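Local coordinates for secreted effector protein sseI (Salmonella enterica subsp. enterica serovar Typhimurium, PDB 4G29) that acts as a virulence factor whose catalytic domain, of the cysteine protease superfamily, probably modifies host proteins through a reactive cysteine, like related dermonecrotoxins, at residues D118-K123 / I133-F138; G40-L45 / N79-V84; V93-A98 / C122-A127. One frame throughout, in Å; residues are numbered along the deposited sequence.

Contact 1. Residues D118-K123 / I133-F138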
ATOM      1  N   ASP A 118      -3.004   7.302  -9.108  1.00 26.70           N
ATOM      2  CA  ASP A 118      -3.248   6.544 -10.310  1.00 27.25           C
ATOM      3  C   ASP A 118      -1.995   5.762 -10.699  1.00 26.35           C
ATOM      4  O   ASP A 118      -2.126   4.648 -11.229  1.00 27.08           O
ATOM      5  CB  ASP A 118      -3.668   7.446 -11.469  1.00 29.52           C
ATOM      6  CG  ASP A 118      -5.111   7.940 -11.352  1.00 32.87           C
ATOM      7  OD1 ASP A 118      -5.878   7.544 -10.454  1.00 34.50           O
ATOM      8  OD2 ASP A 118      -5.493   8.745 -12.194  1.00 37.38           O
ATOM      9  N   GLU A 119      -0.806   6.348 -10.478  1.00 24.92           N
ATOM     10  CA  GLU A 119       0.435   5.670 -10.817  1.00 24.93           C
ATOM     11  C   GLU A 119       0.627   4.485  -9.905  1.00 23.90           C
ATOM     12  O   GLU A 119       1.118   3.440 -10.340  1.00 24.44           O
ATOM     13  CB  GLU A 119       1.630   6.611 -10.742  1.00 25.31           C
ATOM     14  CG  GLU A 119       1.682   7.651 -11.792  1.00 28.45           C
ATOM     15  CD  GLU A 119       2.669   8.765 -11.515  1.00 31.05           C
ATOM     16  OE1 GLU A 119       2.998   9.067 -10.353  1.00 26.84           O
ATOM     17  OE2 GLU A 119       3.103   9.391 -12.515  1.00 34.75           O
ATOM     18  N   TRP A 120       0.221   4.634  -8.631  1.00 21.86           N
ATOM     19  CA  TRP A 120       0.352   3.571  -7.635  1.00 21.95           C
ATOM     20  C   TRP A 120      -0.500   2.344  -8.069  1.00 22.07           C
ATOM     21  O   TRP A 120      -0.039   1.197  -8.116  1.00 22.38           O
ATOM     22  CB  TRP A 120      -0.027   4.087  -6.264  1.00 20.20           C
ATOM     23  CG  TRP A 120       0.079   3.068  -5.122  1.00 17.72           C
ATOM     24  CD1 TRP A 120       1.187   2.797  -4.379  1.00 19.08           C
ATOM     25  CD2 TRP A 120      -0.946   2.185  -4.666  1.00 19.52           C
ATOM     26  NE1 TRP A 120       0.927   1.811  -3.476  1.00 18.70           N
ATOM     27  CE2 TRP A 120      -0.397   1.424  -3.616  1.00 15.85           C
ATOM     28  CE3 TRP A 120      -2.295   1.977  -5.011  1.00 20.23           C
ATOM     29  CZ2 TRP A 120      -1.105   0.509  -2.946  1.00 18.82           C
ATOM     30  CZ3 TRP A 120      -3.000   1.017  -4.330  1.00 19.86           C
ATOM     31  CH2 TRP A 120      -2.410   0.300  -3.302  1.00 22.16           C
ATOM     32  N   VAL A 121      -1.733   2.598  -8.483  1.00 22.76           N
ATOM     33  CA  VAL A 121      -2.590   1.521  -8.924  1.00 23.30           C
ATOM     34  C   VAL A 121      -1.993   0.799 -10.142  1.00 24.26           C
ATOM     35  O   VAL A 121      -2.037  -0.425 -10.250  1.00 23.54           O
ATOM     36  CB  VAL A 121      -3.980   2.063  -9.273  1.00 24.59           C
ATOM     37  CG1 VAL A 121      -4.778   0.968 -10.009  1.00 26.12           C
ATOM     38  CG2 VAL A 121      -4.688   2.477  -8.055  1.00 24.18           C
ATOM     39  N   CYS A 122      -1.446   1.603 -11.061  1.00 26.10           N
ATOM     40  CA  CYS A 122      -0.794   1.137 -12.258  1.00 28.94           C
ATOM     41  C   CYS A 122       0.370   0.251 -11.919  1.00 28.09           C
ATOM     42  O   CYS A 122       0.503  -0.833 -12.489  1.00 28.84           O
ATOM     43  CB  CYS A 122      -0.362   2.331 -13.102  1.00 30.64           C
ATOM     44  SG  CYS A 122      -1.815   3.032 -13.979  1.00 41.70           S
ATOM     45  N   LYS A 123       1.159   0.670 -10.937  1.00 25.54           N
ATOM     46  CA  LYS A 123       2.338  -0.098 -10.518  1.00 25.70           C
ATOM     47  C   LYS A 123       1.953  -1.499  -9.987  1.00 25.04           C
ATOM     48  O   LYS A 123       2.556  -2.517 -10.373  1.00 26.82           O
ATOM     49  CB  LYS A 123       3.129   0.650  -9.447  1.00 25.04           C
ATOM     50  CG  LYS A 123       4.536   0.092  -9.218  1.00 27.01           C
ATOM     51  CD  LYS A 123       5.483   0.478 -10.329  1.00 28.96           C
ATOM     52  CE  LYS A 123       6.877  -0.050 -10.119  1.00 31.80           C
ATOM     53  NZ  LYS A 123       7.823   0.270 -11.262  1.00 35.03           N
ATOM     54  N   ILE A 133      -6.130  -8.047  -5.733  1.00 18.93           N
ATOM     55  CA  ILE A 133      -5.690  -6.964  -4.855  1.00 17.04           C
ATOM     56  C   ILE A 133      -6.818  -5.954  -4.693  1.00 18.39           C
ATOM     57  O   ILE A 133      -7.353  -5.450  -5.686  1.00 18.08           O
ATOM     58  CB  ILE A 133      -4.436  -6.272  -5.390  1.00 18.65           C
ATOM     59  CG1 ILE A 133      -3.323  -7.302  -5.678  1.00 19.19           C
ATOM     60  CG2 ILE A 133      -3.991  -5.165  -4.387  1.00 19.08           C
ATOM     61  CD1 ILE A 133      -1.996  -6.695  -6.116  1.00 23.20           C
ATOM     62  N   TYR A 134      -7.152  -5.655  -3.440  1.00 16.17           N
ATOM     63  CA  TYR A 134      -8.116  -4.590  -3.112  1.00 16.46           C
ATOM     64  C   TYR A 134      -7.722  -3.872  -1.818  1.00 17.57           C
ATOM     65  O   TYR A 134      -6.963  -4.414  -1.020  1.00 17.33           O
ATOM     66  CB  TYR A 134      -9.544  -5.161  -3.076  1.00 17.38           C
ATOM     67  CG  TYR A 134      -9.842  -6.189  -2.049  1.00 16.25           C
ATOM     68  CD1 TYR A 134      -9.954  -5.851  -0.670  1.00 17.82           C
ATOM     69  CD2 TYR A 134     -10.000  -7.508  -2.413  1.00 20.56           C
ATOM     70  CE1 TYR A 134     -10.261  -6.819   0.244  1.00 18.66           C
ATOM     71  CE2 TYR A 134     -10.321  -8.472  -1.493  1.00 19.06           C
ATOM     72  CZ  TYR A 134     -10.437  -8.140  -0.190  1.00 18.55           C
ATOM     73  OH  TYR A 134     -10.717  -9.128   0.703  1.00 19.70           O
ATOM     74  N   TYR A 135      -8.334  -2.721  -1.613  1.00 16.94           N
ATOM     75  CA  TYR A 135      -8.034  -1.861  -0.495  1.00 17.56           C
ATOM     76  C   TYR A 135      -9.230  -1.060  -0.007  1.00 16.86           C
ATOM     77  O   TYR A 135     -10.291  -0.932  -0.689  1.00 17.28           O
ATOM     78  CB  TYR A 135      -6.860  -0.957  -0.879  1.00 16.29           C
ATOM     79  CG  TYR A 135      -7.210   0.174  -1.851  1.00 16.65           C
ATOM     80  CD1 TYR A 135      -7.808   1.342  -1.378  1.00 18.94           C
ATOM     81  CD2 TYR A 135      -6.907   0.078  -3.211  1.00 16.75           C
ATOM     82  CE1 TYR A 135      -8.097   2.374  -2.216  1.00 16.60           C
ATOM     83  CE2 TYR A 135      -7.224   1.093  -4.075  1.00 19.60           C
ATOM     84  CZ  TYR A 135      -7.790   2.242  -3.586  1.00 19.59           C
ATOM     85  OH  TYR A 135      -8.058   3.243  -4.516  1.00 20.21           O
ATOM     86  N   THR A 136      -9.028  -0.456   1.173  1.00 17.22           N
ATOM     87  CA  THR A 136      -9.945   0.498   1.693  1.00 17.95           C
ATOM     88  C   THR A 136      -9.078   1.588   2.371  1.00 19.05           C
ATOM     89  O   THR A 136      -8.071   1.254   2.976  1.00 17.72           O
ATOM     90  CB  THR A 136     -10.898  -0.118   2.765  1.00 19.03           C
ATOM     91  OG1 THR A 136     -11.576  -1.258   2.244  1.00 20.63           O
ATOM     92  CG2 THR A 136     -11.898   0.947   3.342  1.00 21.29           C
ATOM     93  N   ASP A 137      -9.438   2.860   2.183  1.00 18.41           N
ATOM     94  CA  ASP A 137      -8.846   3.981   2.919  1.00 18.74           C
ATOM     95  C   ASP A 137      -9.599   4.315   4.202  1.00 20.61           C
ATOM     96  O   ASP A 137     -10.854   4.356   4.236  1.00 21.75           O
ATOM     97  CB  ASP A 137      -8.742   5.222   2.011  1.00 19.27           C
ATOM     98  CG  ASP A 137      -7.802   5.048   0.842  1.00 20.85           C
ATOM     99  OD1 ASP A 137      -6.877   4.252   0.927  1.00 19.75           O
ATOM    100  OD2 ASP A 137      -7.994   5.735  -0.192  1.00 20.69           O
ATOM    101  N   PHE A 138      -8.832   4.632   5.246  1.00 19.47           N
ATOM    102  CA  PHE A 138      -9.354   4.889   6.589  1.00 20.62           C
ATOM    103  C   PHE A 138      -8.759   6.172   7.116  1.00 22.50           C
ATOM    104  O   PHE A 138      -7.651   6.576   6.745  1.00 21.71           O
ATOM    105  CB  PHE A 138      -8.971   3.740   7.533  1.00 20.87           C
ATOM    106  CG  PHE A 138      -9.505   2.432   7.133  1.00 20.24           C
ATOM    107  CD1 PHE A 138     -10.729   2.016   7.612  1.00 24.21           C
ATOM    108  CD2 PHE A 138      -8.777   1.549   6.326  1.00 16.50           C
ATOM    109  CE1 PHE A 138     -11.246   0.780   7.261  1.00 24.56           C
ATOM    110  CE2 PHE A 138      -9.325   0.286   6.020  1.00 17.84           C
ATOM    111  CZ  PHE A 138     -10.521  -0.062   6.463  1.00 19.42           C
TER
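Trp120 and Tyr135 form an offset edge-to-face aromatic pair that links residues 118-123 of helix 117-126 to residues 133-138 of strand 132-138. The six-membered ring of Trp120 turns its edge toward the face of Tyr135, with the planes at 83° and the centroids 6.0 Å apart. The offset is large, so the nearest approach, Trp120 CZ3 to Tyr135 CD2 at 4.2 Å, is made by a corner of the indole, which approaches the tyrosine ring obliquely. The two side chains run past each other in opposite directions.

Swinging CG of Trp120 anti to the backbone N (chi1 -180°) sends the long indole off the helix toward the sheet. A tryptophan suits this place because its ends do different work: the benzo edge packs on Tyr135, while NE1 donates a hydrogen bond to Asp95. Tyr135 offers a broad ring that also takes a cation-pi contact from Arg64. The indole thus lies between helix and sheet, resting on Arg64 and Ile66 of strand 61-69 and on Leu113 of strand 113-116, while Tyr135 reaches Val166 in a neighbouring loop.

Contact 2. Residues G40-L45 / N79-V84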
ATOM      1  N   GLY A  40       7.600  -7.043   7.148  1.00 33.98           N
ATOM      2  CA  GLY A  40       6.993  -6.893   8.451  1.00 36.90           C
ATOM      3  C   GLY A  40       6.903  -5.447   8.939  1.00 35.67           C
ATOM      4  O   GLY A  40       6.456  -5.227  10.057  1.00 38.83           O
ATOM      5  N   GLN A  41       7.302  -4.490   8.113  1.00 32.23           N
ATOM      6  CA  GLN A  41       7.334  -3.078   8.550  1.00 30.48           C
ATOM      7  C   GLN A  41       6.202  -2.137   8.188  1.00 30.47           C
ATOM      8  O   GLN A  41       6.271  -1.042   8.796  1.00 27.99           O
ATOM      9  CB  GLN A  41       8.621  -2.399   8.063  1.00 27.58           C
ATOM     10  CG  GLN A  41       9.876  -3.062   8.531  1.00 28.83           C
ATOM     11  CD  GLN A  41      10.001  -3.137  10.024  1.00 27.68           C
ATOM     12  OE1 GLN A  41       9.282  -2.491  10.778  1.00 35.01           O
ATOM     13  NE2 GLN A  41      10.954  -3.909  10.475  1.00 34.10           N
ATOM     14  N   CYS A  42       5.308  -2.440   7.189  1.00 24.31           N
ATOM     15  CA  CYS A  42       4.346  -1.521   6.610  1.00 24.11           C
ATOM     16  C   CYS A  42       3.545  -1.027   7.797  1.00 22.52           C
ATOM     17  O   CYS A  42       3.277   0.127   7.823  1.00 24.94           O
ATOM     18  CB  CYS A  42       3.375  -2.029   5.443  1.00 18.00           C
ATOM     19  SG  CYS A  42       2.792  -3.511   5.684  1.00 33.31           S
ATOM     20  N   GLU A  43       3.131  -1.881   8.748  1.00 22.26           N
ATOM     21  CA  GLU A  43       2.151  -1.350   9.690  1.00 22.69           C
ATOM     22  C   GLU A  43       2.802  -0.251  10.559  1.00 20.92           C
ATOM     23  O   GLU A  43       2.207   0.853  10.795  1.00 18.80           O
ATOM     24  CB  GLU A  43       1.526  -2.492  10.514  1.00 25.17           C
ATOM     25  CG  GLU A  43       0.343  -2.099  11.177  1.00 29.75           C
ATOM     26  CD  GLU A  43      -0.367  -3.277  11.818  1.00 27.81           C
ATOM     27  OE1 GLU A  43      -0.542  -3.120  13.008  1.00 28.91           O
ATOM     28  OE2 GLU A  43      -0.756  -4.280  11.180  1.00 30.27           O
ATOM     29  N   SER A  44       4.036  -0.516  11.015  1.00 20.61           N
ATOM     30  CA  SER A  44       4.749   0.424  11.912  1.00 20.32           C
ATOM     31  C   SER A  44       5.164   1.728  11.193  1.00 19.30           C
ATOM     32  O   SER A  44       5.519   2.692  11.847  1.00 21.41           O
ATOM     33  CB  SER A  44       5.995  -0.227  12.577  1.00 22.24           C
ATOM     34  OG  SER A  44       7.091  -0.351  11.670  1.00 22.08           O
ATOM     35  N   LEU A  45       5.224   1.696   9.852  1.00 18.37           N
ATOM     36  CA  LEU A  45       5.604   2.857   9.068  1.00 17.17           C
ATOM     37  C   LEU A  45       4.423   3.803   8.850  1.00 18.00           C
ATOM     38  O   LEU A  45       4.661   4.952   8.424  1.00 18.21           O
ATOM     39  CB  LEU A  45       6.232   2.458   7.738  1.00 17.38           C
ATOM     40  CG  LEU A  45       7.643   1.924   7.798  1.00 21.44           C
ATOM     41  CD1 LEU A  45       8.014   1.118   6.527  1.00 21.41           C
ATOM     42  CD2 LEU A  45       8.687   3.006   8.066  1.00 24.38           C
ATOM     43  N   ASN A  79      -1.434  -9.045   3.765  1.00 18.72           N
ATOM     44  CA  ASN A  79      -1.832  -7.658   3.980  1.00 19.05           C
ATOM     45  C   ASN A  79      -0.699  -6.702   3.639  1.00 17.66           C
ATOM     46  O   ASN A  79       0.504  -7.088   3.504  1.00 20.12           O
ATOM     47  CB  ASN A  79      -2.492  -7.442   5.349  1.00 18.66           C
ATOM     48  CG  ASN A  79      -1.516  -7.557   6.508  1.00 20.68           C
ATOM     49  OD1 ASN A  79      -0.328  -7.835   6.278  1.00 22.43           O
ATOM     50  ND2 ASN A  79      -1.981  -7.317   7.758  1.00 18.83           N
ATOM     51  N   HIS A  80      -1.058  -5.453   3.463  1.00 16.36           N
ATOM     52  CA  HIS A  80      -0.108  -4.400   3.216  1.00 15.87           C
ATOM     53  C   HIS A  80      -0.787  -3.058   3.558  1.00 14.66           C
ATOM     54  O   HIS A  80      -2.013  -2.969   3.641  1.00 15.36           O
ATOM     55  CB  HIS A  80       0.353  -4.395   1.754  1.00 15.81           C
ATOM     56  CG  HIS A  80       1.539  -3.515   1.488  1.00 16.35           C
ATOM     57  ND1 HIS A  80       2.751  -3.676   2.126  1.00 18.44           N
ATOM     58  CD2 HIS A  80       1.691  -2.457   0.652  1.00 16.79           C
ATOM     59  CE1 HIS A  80       3.591  -2.756   1.692  1.00 21.37           C
ATOM     60  NE2 HIS A  80       2.965  -1.989   0.810  1.00 19.88           N
ATOM     61  N   PHE A  81       0.039  -2.068   3.798  1.00 15.16           N
ATOM     62  CA  PHE A  81      -0.412  -0.724   4.205  1.00 16.31           C
ATOM     63  C   PHE A  81       0.376   0.373   3.531  1.00 17.30           C
ATOM     64  O   PHE A  81       1.611   0.314   3.429  1.00 18.88           O
ATOM     65  CB  PHE A  81      -0.374  -0.548   5.725  1.00 17.39           C
ATOM     66  CG  PHE A  81      -1.222  -1.557   6.451  1.00 16.01           C
ATOM     67  CD1 PHE A  81      -2.559  -1.334   6.635  1.00 15.27           C
ATOM     68  CD2 PHE A  81      -0.664  -2.711   6.934  1.00 17.40           C
ATOM     69  CE1 PHE A  81      -3.332  -2.254   7.245  1.00 18.67           C
ATOM     70  CE2 PHE A  81      -1.479  -3.637   7.562  1.00 17.92           C
ATOM     71  CZ  PHE A  81      -2.778  -3.405   7.692  1.00 18.80           C
ATOM     72  N   ALA A  82      -0.325   1.413   3.113  1.00 16.38           N
ATOM     73  CA  ALA A  82       0.328   2.569   2.543  1.00 17.35           C
ATOM     74  C   ALA A  82      -0.363   3.824   3.121  1.00 17.06           C
ATOM     75  O   ALA A  82      -1.399   3.702   3.765  1.00 18.48           O
ATOM     76  CB  ALA A  82       0.242   2.563   0.986  1.00 18.73           C
ATOM     77  N   VAL A  83       0.152   4.988   2.797  1.00 17.42           N
ATOM     78  CA  VAL A  83      -0.454   6.257   3.278  1.00 17.35           C
ATOM     79  C   VAL A  83      -0.750   7.152   2.077  1.00 17.63           C
ATOM     80  O   VAL A  83       0.072   7.258   1.165  1.00 17.59           O
ATOM     81  CB  VAL A  83       0.444   6.954   4.336  1.00 18.41           C
ATOM     82  CG1 VAL A  83      -0.255   8.135   4.968  1.00 20.04           C
ATOM     83  CG2 VAL A  83       0.907   5.962   5.453  1.00 19.45           C
ATOM     84  N   VAL A  84      -1.935   7.751   2.069  1.00 19.03           N
ATOM     85  CA  VAL A  84      -2.414   8.558   0.954  1.00 19.18           C
ATOM     86  C   VAL A  84      -2.641   9.984   1.449  1.00 20.59           C
ATOM     87  O   VAL A  84      -3.139  10.218   2.572  1.00 19.52           O
ATOM     88  CB  VAL A  84      -3.778   8.045   0.453  1.00 19.26           C
ATOM     89  CG1 VAL A  84      -4.120   8.672  -0.888  1.00 19.05           C
ATOM     90  CG2 VAL A  84      -3.837   6.547   0.447  1.00 22.78           C
TER
HETATM   91  O   HOH W   1       3.193   1.636   5.342  1.00 18.14           O
HETATM   92  O   HOH W   2       0.001  -6.462   9.758  1.00 26.83           O
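Cys42, at the start of helix 42-55, faces Phe81 of strand 78-87 across a CA-to-CA gap of 5.4 Å, close enough for small groups to touch the strand backbone directly. Cys42 CB lies 3.6 Å from Phe81 O, and its small side chain suits so short a gap between helix and strand. With chi1 at 41°, SG sits between the backbone N and the carbonyl carbon and is turned toward the imidazole, 3.6 Å from His80 ND1 in an oblique approach. The same sulfur meets Phe81 at the ring edge, 3.8 Å from CD2, a sulfur-aromatic contact that walls it with a nonpolar group.

Glu43 runs alongside Phe81, its carboxylate turned 83° to the ring, with OE2 3.7 Å from Phe81 CE2, approaching the ring obliquely. Being at the exposed margin, it keeps a water: that molecule donates to Glu43 OE2 (2.7 Å) and accepts from Asn79 ND2 (2.9 Å), joining helix start and strand. A second water lies within bonding reach of both Cys42 O and Phe81 O, though it has more acceptors about it than protons.

His80 CG is anti to its backbone N, which carries the ring back toward the cysteine; NE2 is held by Asp95 and ND1 bonds Gln100. A thiol beside an imidazole so oriented is consistent with the nucleophile and base of a papain-like cysteine enzyme.

Contact 3. Residues V93-A98 / C122-A127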
ATOM      1  N   VAL A  93       0.378   8.515  -3.009  1.00 19.48           N
ATOM      2  CA  VAL A  93       0.529   7.365  -2.148  1.00 18.96           C
ATOM      3  C   VAL A  93       2.012   7.225  -1.850  1.00 17.76           C
ATOM      4  O   VAL A  93       2.822   7.116  -2.758  1.00 20.45           O
ATOM      5  CB  VAL A  93      -0.003   6.095  -2.774  1.00 18.25           C
ATOM      6  CG1 VAL A  93       0.062   4.939  -1.773  1.00 19.05           C
ATOM      7  CG2 VAL A  93      -1.472   6.301  -3.238  1.00 19.17           C
ATOM      8  N   PHE A  94       2.343   7.284  -0.567  1.00 18.34           N
ATOM      9  CA  PHE A  94       3.653   6.907  -0.050  1.00 18.06           C
ATOM     10  C   PHE A  94       3.562   5.443   0.377  1.00 17.92           C
ATOM     11  O   PHE A  94       2.808   5.069   1.317  1.00 17.57           O
ATOM     12  CB  PHE A  94       4.032   7.805   1.121  1.00 17.68           C
ATOM     13  CG  PHE A  94       4.542   9.175   0.747  1.00 20.86           C
ATOM     14  CD1 PHE A  94       3.736  10.107   0.103  1.00 23.31           C
ATOM     15  CD2 PHE A  94       5.799   9.591   1.210  1.00 25.27           C
ATOM     16  CE1 PHE A  94       4.215  11.415  -0.189  1.00 28.03           C
ATOM     17  CE2 PHE A  94       6.254  10.838   0.974  1.00 23.82           C
ATOM     18  CZ  PHE A  94       5.481  11.770   0.236  1.00 28.55           C
ATOM     19  N   ASP A  95       4.320   4.602  -0.307  1.00 17.89           N
ATOM     20  CA  ASP A  95       4.329   3.177  -0.037  1.00 17.62           C
ATOM     21  C   ASP A  95       5.775   2.721  -0.022  1.00 17.16           C
ATOM     22  O   ASP A  95       6.250   2.042  -0.940  1.00 17.64           O
ATOM     23  CB  ASP A  95       3.496   2.462  -1.116  1.00 18.42           C
ATOM     24  CG  ASP A  95       3.337   0.955  -0.886  1.00 19.90           C
ATOM     25  OD1 ASP A  95       3.857   0.430   0.106  1.00 18.29           O
ATOM     26  OD2 ASP A  95       2.667   0.317  -1.749  1.00 18.64           O
ATOM     27  N   VAL A  96       6.467   3.146   1.026  1.00 17.98           N
ATOM     28  CA  VAL A  96       7.902   2.975   1.142  1.00 18.27           C
ATOM     29  C   VAL A  96       8.356   1.552   1.549  1.00 20.01           C
ATOM     30  O   VAL A  96       9.546   1.309   1.628  1.00 21.19           O
ATOM     31  CB  VAL A  96       8.573   4.061   2.018  1.00 20.24           C
ATOM     32  CG1 VAL A  96       8.186   5.505   1.557  1.00 21.49           C
ATOM     33  CG2 VAL A  96       8.224   3.916   3.491  1.00 18.27           C
ATOM     34  N   SER A  97       7.417   0.638   1.772  1.00 18.12           N
ATOM     35  CA  SER A  97       7.740  -0.762   2.024  1.00 19.98           C
ATOM     36  C   SER A  97       7.166  -1.722   0.977  1.00 18.75           C
ATOM     37  O   SER A  97       7.122  -2.932   1.212  1.00 18.59           O
ATOM     38  CB  SER A  97       7.323  -1.173   3.416  1.00 19.43           C
ATOM     39  OG  SER A  97       5.931  -1.175   3.604  1.00 22.66           O
ATOM     40  N   ALA A  98       6.771  -1.204  -0.189  1.00 19.85           N
ATOM     41  CA  ALA A  98       6.153  -2.014  -1.261  1.00 18.67           C
ATOM     42  C   ALA A  98       7.065  -3.167  -1.656  1.00 20.38           C
ATOM     43  O   ALA A  98       6.629  -4.276  -1.980  1.00 21.83           O
ATOM     44  CB  ALA A  98       5.861  -1.103  -2.536  1.00 18.81           C
ATOM     45  N   CYS A 122      -1.446   1.603 -11.061  1.00 26.10           N
ATOM     46  CA  CYS A 122      -0.794   1.137 -12.258  1.00 28.94           C
ATOM     47  C   CYS A 122       0.370   0.251 -11.919  1.00 28.09           C
ATOM     48  O   CYS A 122       0.503  -0.833 -12.489  1.00 28.84           O
ATOM     49  CB  CYS A 122      -0.362   2.331 -13.102  1.00 30.64           C
ATOM     50  SG  CYS A 122      -1.815   3.032 -13.979  1.00 41.70           S
ATOM     51  N   LYS A 123       1.159   0.670 -10.937  1.00 25.54           N
ATOM     52  CA  LYS A 123       2.338  -0.098 -10.518  1.00 25.70           C
ATOM     53  C   LYS A 123       1.953  -1.499  -9.987  1.00 25.04           C
ATOM     54  O   LYS A 123       2.556  -2.517 -10.373  1.00 26.82           O
ATOM     55  CB  LYS A 123       3.129   0.650  -9.447  1.00 25.04           C
ATOM     56  CG  LYS A 123       4.536   0.092  -9.218  1.00 27.01           C
ATOM     57  CD  LYS A 123       5.483   0.478 -10.329  1.00 28.96           C
ATOM     58  CE  LYS A 123       6.877  -0.050 -10.119  1.00 31.80           C
ATOM     59  NZ  LYS A 123       7.823   0.270 -11.262  1.00 35.03           N
ATOM     60  N   TYR A 124       0.932  -1.565  -9.138  1.00 22.70           N
ATOM     61  CA  TYR A 124       0.455  -2.822  -8.582  1.00 22.75           C
ATOM     62  C   TYR A 124      -0.165  -3.688  -9.651  1.00 24.22           C
ATOM     63  O   TYR A 124       0.101  -4.871  -9.696  1.00 26.36           O
ATOM     64  CB  TYR A 124      -0.483  -2.603  -7.374  1.00 21.60           C
ATOM     65  CG  TYR A 124       0.268  -2.477  -6.075  1.00 19.95           C
ATOM     66  CD1 TYR A 124       0.981  -1.327  -5.765  1.00 19.87           C
ATOM     67  CD2 TYR A 124       0.297  -3.547  -5.186  1.00 23.55           C
ATOM     68  CE1 TYR A 124       1.689  -1.215  -4.563  1.00 20.78           C
ATOM     69  CE2 TYR A 124       1.042  -3.466  -3.985  1.00 21.92           C
ATOM     70  CZ  TYR A 124       1.700  -2.272  -3.686  1.00 20.18           C
ATOM     71  OH  TYR A 124       2.414  -2.189  -2.494  1.00 21.75           O
ATOM     72  N   ARG A 125      -0.915  -3.084 -10.565  1.00 29.98           N
ATOM     73  CA  ARG A 125      -1.438  -3.855 -11.700  1.00 29.34           C
ATOM     74  C   ARG A 125      -0.372  -4.489 -12.581  1.00 31.72           C
ATOM     75  O   ARG A 125      -0.542  -5.632 -13.008  1.00 34.45           O
ATOM     76  CB  ARG A 125      -2.360  -2.994 -12.537  1.00 30.87           C
ATOM     77  CG  ARG A 125      -3.639  -2.664 -11.830  1.00 26.64           C
ATOM     78  CD  ARG A 125      -4.572  -1.907 -12.772  1.00 30.20           C
ATOM     79  NE  ARG A 125      -5.831  -1.534 -12.135  1.00 30.90           N
ATOM     80  CZ  ARG A 125      -6.657  -0.570 -12.555  1.00 38.17           C
ATOM     81  NH1 ARG A 125      -6.374   0.186 -13.626  1.00 44.78           N
ATOM     82  NH2 ARG A 125      -7.762  -0.311 -11.861  1.00 42.54           N
HETATM   83  N   MSE A 126       0.717  -3.787 -12.845  1.00 33.77           N
HETATM   84  CA  MSE A 126       1.755  -4.339 -13.724  1.00 38.24           C
HETATM   85  C   MSE A 126       2.606  -5.358 -12.960  1.00 35.84           C
HETATM   86  O   MSE A 126       3.328  -6.127 -13.575  1.00 37.82           O
HETATM   87  CB  MSE A 126       2.600  -3.234 -14.383  1.00 43.12           C
HETATM   88  CG  MSE A 126       3.402  -2.344 -13.448  1.00 50.42           C
HETATM   89 SE   MSE A 126       4.327  -0.744 -14.239  1.00 73.57          SE
HETATM   90  CE  MSE A 126       5.988  -1.621 -14.884  1.00 71.94           C
ATOM     91  N   ALA A 127       2.516  -5.367 -11.622  1.00 32.51           N
ATOM     92  CA  ALA A 127       3.274  -6.296 -10.799  1.00 32.95           C
ATOM     93  C   ALA A 127       2.651  -7.691 -10.754  1.00 31.94           C
ATOM     94  O   ALA A 127       3.350  -8.625 -10.365  1.00 33.12           O
ATOM     95  CB  ALA A 127       3.425  -5.756  -9.383  1.00 32.08           C
TER
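One hydrogen bond joins Tyr124 to Asp95. The phenol OH donates to Asp95 OD2 over 2.6 Å, and OD2 receives it through its syn lone pair, on the side of the other carboxylate oxygen. Ring and carboxylate are nearly coplanar, 12° apart, and the side chains reach each other from opposite directions, so OD2 also lies at the ring edge, 3.3 Å from Tyr124 CE1. Asp95 CG stands anti to its backbone N (chi1 -176°), which projects the carboxylate from the end of strand 90-95 toward helix 117-126. Its two oxygens are both engaged: OD2 accepts a second hydrogen bond, from Trp120 NE1, and OD1 accepts from His80. With donors on both oxygens, the carboxylate is hindered from rotating.

Nonpolar packing is slight. Ala98 CB approaches the phenol obliquely, 3.6 Å from Tyr124 OH, a place that suits a small methyl. It is brought there by the type I turn from Asp95 to Ala98, which a weak Ala98 N to Asp95 O bond closes. A tyrosine suits the helix position because its length spans the gap between backbones, whose nearest CA atoms, Ala98 and Tyr124, are 9.3 Å apart; its ring also rests on Leu113 and Leu109.

A buried aspartate that accepts from a tyrosine and a tryptophan and is turned to a histidine is consistent with the third member of a Cys-His-Asp triad in this papain-like fold.

All three contacts converge on the probable Cys-His-Asp site of one sheet-and-helix domain. Contact 2 brings Cys42 to His80; contact 3 supplies Asp95, whose OD1 probably accepts a hydrogen bond from His80 NE2, 2.7 Å away. Contact 1 acts from the second shell, since Trp120 NE1 lies 2.9 Å from Asp95 OD2. The centres of contacts 1 and 3, both on helix 117-126, are about 8 Å apart, against about 12 Å between those of contacts 2 and 3. Neighbouring strands 78-87 and 90-95 carry His80 and Asp95, coupled by Phe94 N bonding Val83 O at 2.9 Å. Tyr124 OH also packs against the histidine, 3.2 Å from His80 CD2.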